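Local coordinates for protein cyclin-dependent kinase inhibitor 3 (Homo sapiens, PDB 1FPZ) that removes phosphate from phosphotyrosine and phosphoserine or phosphothreonine, dephosphorylating the kinase CDK2 in a cyclin-dependent manner, and may take part in cell cycle regulation, at residues Leu43-Phe53 against Thr136-Leu144. The protein carries 1 engineered substitution. Numbering follows the deposited sequence.
Sequences LGLCALPGCKF and TLIHSYGGL. Engineered in segment 136-144: S140 (natural residue Cys). With SO4 (sulfate ion), chain G.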
loop_
_atom_site.group_PDB
_atom_site.type_symbol
_atom_site.label_atom_id
_atom_site.label_comp_id
_atom_site.label_asym_id
_atom_site.label_seq_id
_atom_site.Cartn_x
_atom_site.Cartn_y
_atom_site.Cartn_z
ATOM N N LEU A 43 0.702 7.473 -6.811
ATOM C CA LEU A 43 0.817 6.160 -6.207
ATOM C C LEU A 43 -0.559 5.518 -6.171
ATOM O O LEU A 43 -1.520 6.129 -5.697
ATOM C CB LEU A 43 1.355 6.293 -4.785
ATOM C CG LEU A 43 1.460 4.982 -3.995
ATOM C CD1 LEU A 43 2.355 3.974 -4.703
ATOM C CD2 LEU A 43 2.022 5.322 -2.640
ATOM N N GLY A 44 -0.668 4.288 -6.661
ATOM C CA GLY A 44 -1.961 3.612 -6.642
ATOM C C GLY A 44 -2.252 2.751 -5.418
ATOM O O GLY A 44 -1.360 2.104 -4.891
ATOM N N LEU A 45 -3.503 2.758 -4.950
ATOM C CA LEU A 45 -3.940 1.955 -3.800
ATOM C C LEU A 45 -5.227 1.222 -4.166
ATOM O O LEU A 45 -6.007 1.695 -5.007
ATOM C CB LEU A 45 -4.203 2.806 -2.558
ATOM C CG LEU A 45 -3.073 3.148 -1.573
ATOM C CD1 LEU A 45 -2.326 4.394 -2.031
ATOM C CD2 LEU A 45 -3.659 3.400 -0.196
ATOM N N CYS A 46 -5.453 0.065 -3.538
ATOM C CA CYS A 46 -6.648 -0.722 -3.834
ATOM C C CYS A 46 -6.927 -1.797 -2.798
ATOM O O CYS A 46 -6.186 -1.955 -1.832
ATOM C CB CYS A 46 -6.519 -1.387 -5.205
ATOM S SG CYS A 46 -5.335 -2.763 -5.277
ATOM N N ALA A 47 -8.024 -2.516 -3.010
ATOM C CA ALA A 47 -8.425 -3.622 -2.145
ATOM C C ALA A 47 -7.839 -4.910 -2.725
ATOM O O ALA A 47 -7.266 -4.911 -3.820
ATOM C CB ALA A 47 -9.934 -3.728 -2.097
ATOM N N LEU A 48 -8.009 -6.012 -2.007
ATOM C CA LEU A 48 -7.467 -7.293 -2.442
ATOM C C LEU A 48 -7.950 -7.792 -3.794
ATOM O O LEU A 48 -9.126 -8.092 -3.997
ATOM C CB LEU A 48 -7.736 -8.348 -1.370
ATOM C CG LEU A 48 -7.141 -9.739 -1.603
ATOM C CD1 LEU A 48 -5.683 -9.652 -2.036
ATOM C CD2 LEU A 48 -7.276 -10.543 -0.323
ATOM N N PRO A 49 -7.035 -7.893 -4.751
ATOM C CA PRO A 49 -7.399 -8.367 -6.087
ATOM C C PRO A 49 -7.773 -9.857 -6.031
ATOM O O PRO A 49 -7.151 -10.641 -5.299
ATOM C CB PRO A 49 -6.129 -8.135 -6.898
ATOM C CG PRO A 49 -5.325 -7.149 -6.057
ATOM C CD PRO A 49 -5.607 -7.574 -4.663
ATOM N N GLY A 50 -8.779 -10.251 -6.805
ATOM C CA GLY A 50 -9.200 -11.642 -6.819
ATOM C C GLY A 50 -9.781 -12.177 -5.516
ATOM O O GLY A 50 -10.005 -13.384 -5.389
ATOM N N CYS A 51 -10.037 -11.295 -4.554
ATOM C CA CYS A 51 -10.588 -11.720 -3.272
ATOM C C CYS A 51 -11.929 -12.421 -3.441
ATOM O O CYS A 51 -12.756 -12.035 -4.275
ATOM C CB CYS A 51 -10.750 -10.525 -2.343
ATOM S SG CYS A 51 -11.290 -10.955 -0.700
ATOM N N LYS A 52 -12.134 -13.457 -2.640
ATOM C CA LYS A 52 -13.364 -14.232 -2.687
ATOM C C LYS A 52 -13.820 -14.440 -1.255
ATOM O O LYS A 52 -13.306 -15.300 -0.549
ATOM C CB LYS A 52 -13.103 -15.576 -3.368
ATOM C CG LYS A 52 -14.283 -16.115 -4.145
ATOM C CD LYS A 52 -13.844 -17.208 -5.109
ATOM C CE LYS A 52 -12.802 -16.691 -6.100
ATOM N NZ LYS A 52 -12.278 -17.760 -7.000
ATOM N N PHE A 53 -14.778 -13.629 -0.828
ATOM C CA PHE A 53 -15.299 -13.703 0.525
ATOM C C PHE A 53 -16.807 -13.516 0.425
ATOM O O PHE A 53 -17.340 -13.430 -0.676
ATOM C CB PHE A 53 -14.679 -12.591 1.364
ATOM C CG PHE A 53 -14.658 -12.877 2.825
ATOM C CD1 PHE A 53 -13.952 -13.969 3.316
ATOM C CD2 PHE A 53 -15.304 -12.031 3.720
ATOM C CE1 PHE A 53 -13.884 -14.216 4.682
ATOM C CE2 PHE A 53 -15.242 -12.268 5.084
ATOM C CZ PHE A 53 -14.530 -13.363 5.569
ATOM N N THR A 136 3.629 2.130 -9.907
ATOM C CA THR A 136 3.491 1.355 -8.680
ATOM C C THR A 136 2.107 1.342 -8.010
ATOM O O THR A 136 1.457 2.373 -7.857
ATOM C CB THR A 136 4.511 1.851 -7.681
ATOM O OG1 THR A 136 5.805 1.746 -8.268
ATOM C CG2 THR A 136 4.467 1.053 -6.393
ATOM N N LEU A 137 1.698 0.160 -7.559
ATOM C CA LEU A 137 0.416 -0.051 -6.898
ATOM C C LEU A 137 0.583 -0.767 -5.535
ATOM O O LEU A 137 1.393 -1.702 -5.422
ATOM C CB LEU A 137 -0.441 -0.910 -7.805
ATOM C CG LEU A 137 -1.398 -1.875 -7.140
ATOM C CD1 LEU A 137 -2.600 -1.112 -6.635
ATOM C CD2 LEU A 137 -1.789 -2.967 -8.158
ATOM N N ILE A 138 -0.182 -0.350 -4.509
ATOM C CA ILE A 138 -0.082 -1.005 -3.200
ATOM C C ILE A 138 -1.459 -1.419 -2.699
ATOM O O ILE A 138 -2.445 -0.750 -2.955
ATOM C CB ILE A 138 0.619 -0.101 -2.142
ATOM C CG1 ILE A 138 -0.366 0.900 -1.511
ATOM C CG2 ILE A 138 1.727 0.694 -2.817
ATOM C CD1 ILE A 138 0.295 1.905 -0.612
ATOM N N HIS A 139 -1.535 -2.537 -1.990
ATOM C CA HIS A 139 -2.819 -2.970 -1.483
ATOM C C HIS A 139 -2.733 -3.838 -0.247
ATOM O O HIS A 139 -1.744 -4.518 0.005
ATOM C CB HIS A 139 -3.587 -3.735 -2.562
ATOM C CG HIS A 139 -3.331 -5.217 -2.565
ATOM N ND1 HIS A 139 -3.626 -6.027 -1.487
ATOM C CD2 HIS A 139 -2.861 -6.038 -3.532
ATOM C CE1 HIS A 139 -3.354 -7.282 -1.791
ATOM N NE2 HIS A 139 -2.885 -7.316 -3.028
ATOM N N SER A 140 -3.816 -3.807 0.501
ATOM C CA SER A 140 -4.002 -4.570 1.715
ATOM C C SER A 140 -5.212 -5.470 1.441
ATOM O O SER A 140 -5.334 -6.064 0.374
ATOM C CB SER A 140 -4.338 -3.619 2.846
ATOM O OG SER A 140 -3.227 -3.429 3.671
ATOM N N TYR A 141 -6.105 -5.548 2.416
ATOM C CA TYR A 141 -7.323 -6.324 2.258
ATOM C C TYR A 141 -8.363 -5.373 1.651
ATOM O O TYR A 141 -8.891 -5.625 0.567
ATOM C CB TYR A 141 -7.794 -6.847 3.622
ATOM C CG TYR A 141 -9.116 -7.578 3.535
ATOM C CD1 TYR A 141 -10.032 -7.526 4.586
ATOM C CD2 TYR A 141 -9.483 -8.253 2.363
ATOM C CE1 TYR A 141 -11.295 -8.118 4.472
ATOM C CE2 TYR A 141 -10.739 -8.853 2.236
ATOM C CZ TYR A 141 -11.641 -8.774 3.292
ATOM O OH TYR A 141 -12.899 -9.307 3.139
ATOM N N GLY A 142 -8.619 -4.270 2.348
ATOM C CA GLY A 142 -9.574 -3.292 1.857
ATOM C C GLY A 142 -8.961 -1.960 1.451
ATOM O O GLY A 142 -9.677 -0.972 1.271
ATOM N N GLY A 143 -7.642 -1.926 1.303
ATOM C CA GLY A 143 -6.966 -0.687 0.924
ATOM C C GLY A 143 -7.406 0.489 1.784
ATOM O O GLY A 143 -7.705 1.588 1.287
ATOM N N LEU A 144 -7.411 0.271 3.090
ATOM C CA LEU A 144 -7.879 1.295 3.991
ATOM C C LEU A 144 -7.331 1.096 5.381
ATOM O O LEU A 144 -7.965 0.454 6.207
ATOM C CB LEU A 144 -9.402 1.227 4.016
ATOM C CG LEU A 144 -10.149 2.170 4.940
ATOM C CD1 LEU A 144 -10.141 3.553 4.332
ATOM C CD2 LEU A 144 -11.577 1.678 5.120
HETATM S S SO4 G . -6.494 -2.525 6.260
HETATM O O1 SO4 G . -5.455 -3.275 6.945
HETATM O O2 SO4 G . -7.341 -1.932 7.310
HETATM O O3 SO4 G . -7.234 -3.427 5.341
HETATM O O4 SO4 G . -5.909 -1.392 5.525
#
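The amide N of L48 reaches the carbonyl O of Y141 over 2.7 Å, a nearly straight bond whose donor stands above the carbonyl plane. It ties the chain leaving strand 43-46 to the loop that follows strand 136-139. Within the parallel pair, G44 serves twice: its N donates to T136 O and its O receives I138 N at 2.7 Å, while C46 N adds a weak bond to I138 O. On one face of the sheet, L45 and I138 run alongside each other, CG to CG1 at 3.5 Å; on the other, C46 SG rests against L137 CD1 and H139 CB.

At the end of strand 136-139, the H139 imidazole has P49 CD over one face, a CH-pi contact 3.5 Å from the ring centroid, and L48 CD1 comes within 3.3 Å of H139 CE1. The ring is also held by its nitrogens: ND1 donates to S140 O along a lone pair, although that oxygen lies 22° out of the ring plane, and NE2 bonds weakly to Y96 OH. Were H139 an alanine, S140 O would probably lose this donor and Y96 OH its weak partner, with a gap opened under P49 CD and beside L48 CD1. Y141 reaches back to the 48-53 chain because its CG stands opposite the backbone N (chi1 176°); C51 SG meets the ring edge in plane, 3.7 Å from CE2, and Y87 stacks on the ring.

G143 has positive phi, and a CB there would collide with C46 O. G142 N gives a weak bond to a sulfate, probably from the crystallisation liquor, also held by R146. The loop from H139 to R146, with engineered S140 replacing the cysteine predicted to form the phosphocysteine intermediate, is the phosphate-binding P-loop of the protein-tyrosine phosphatase fold.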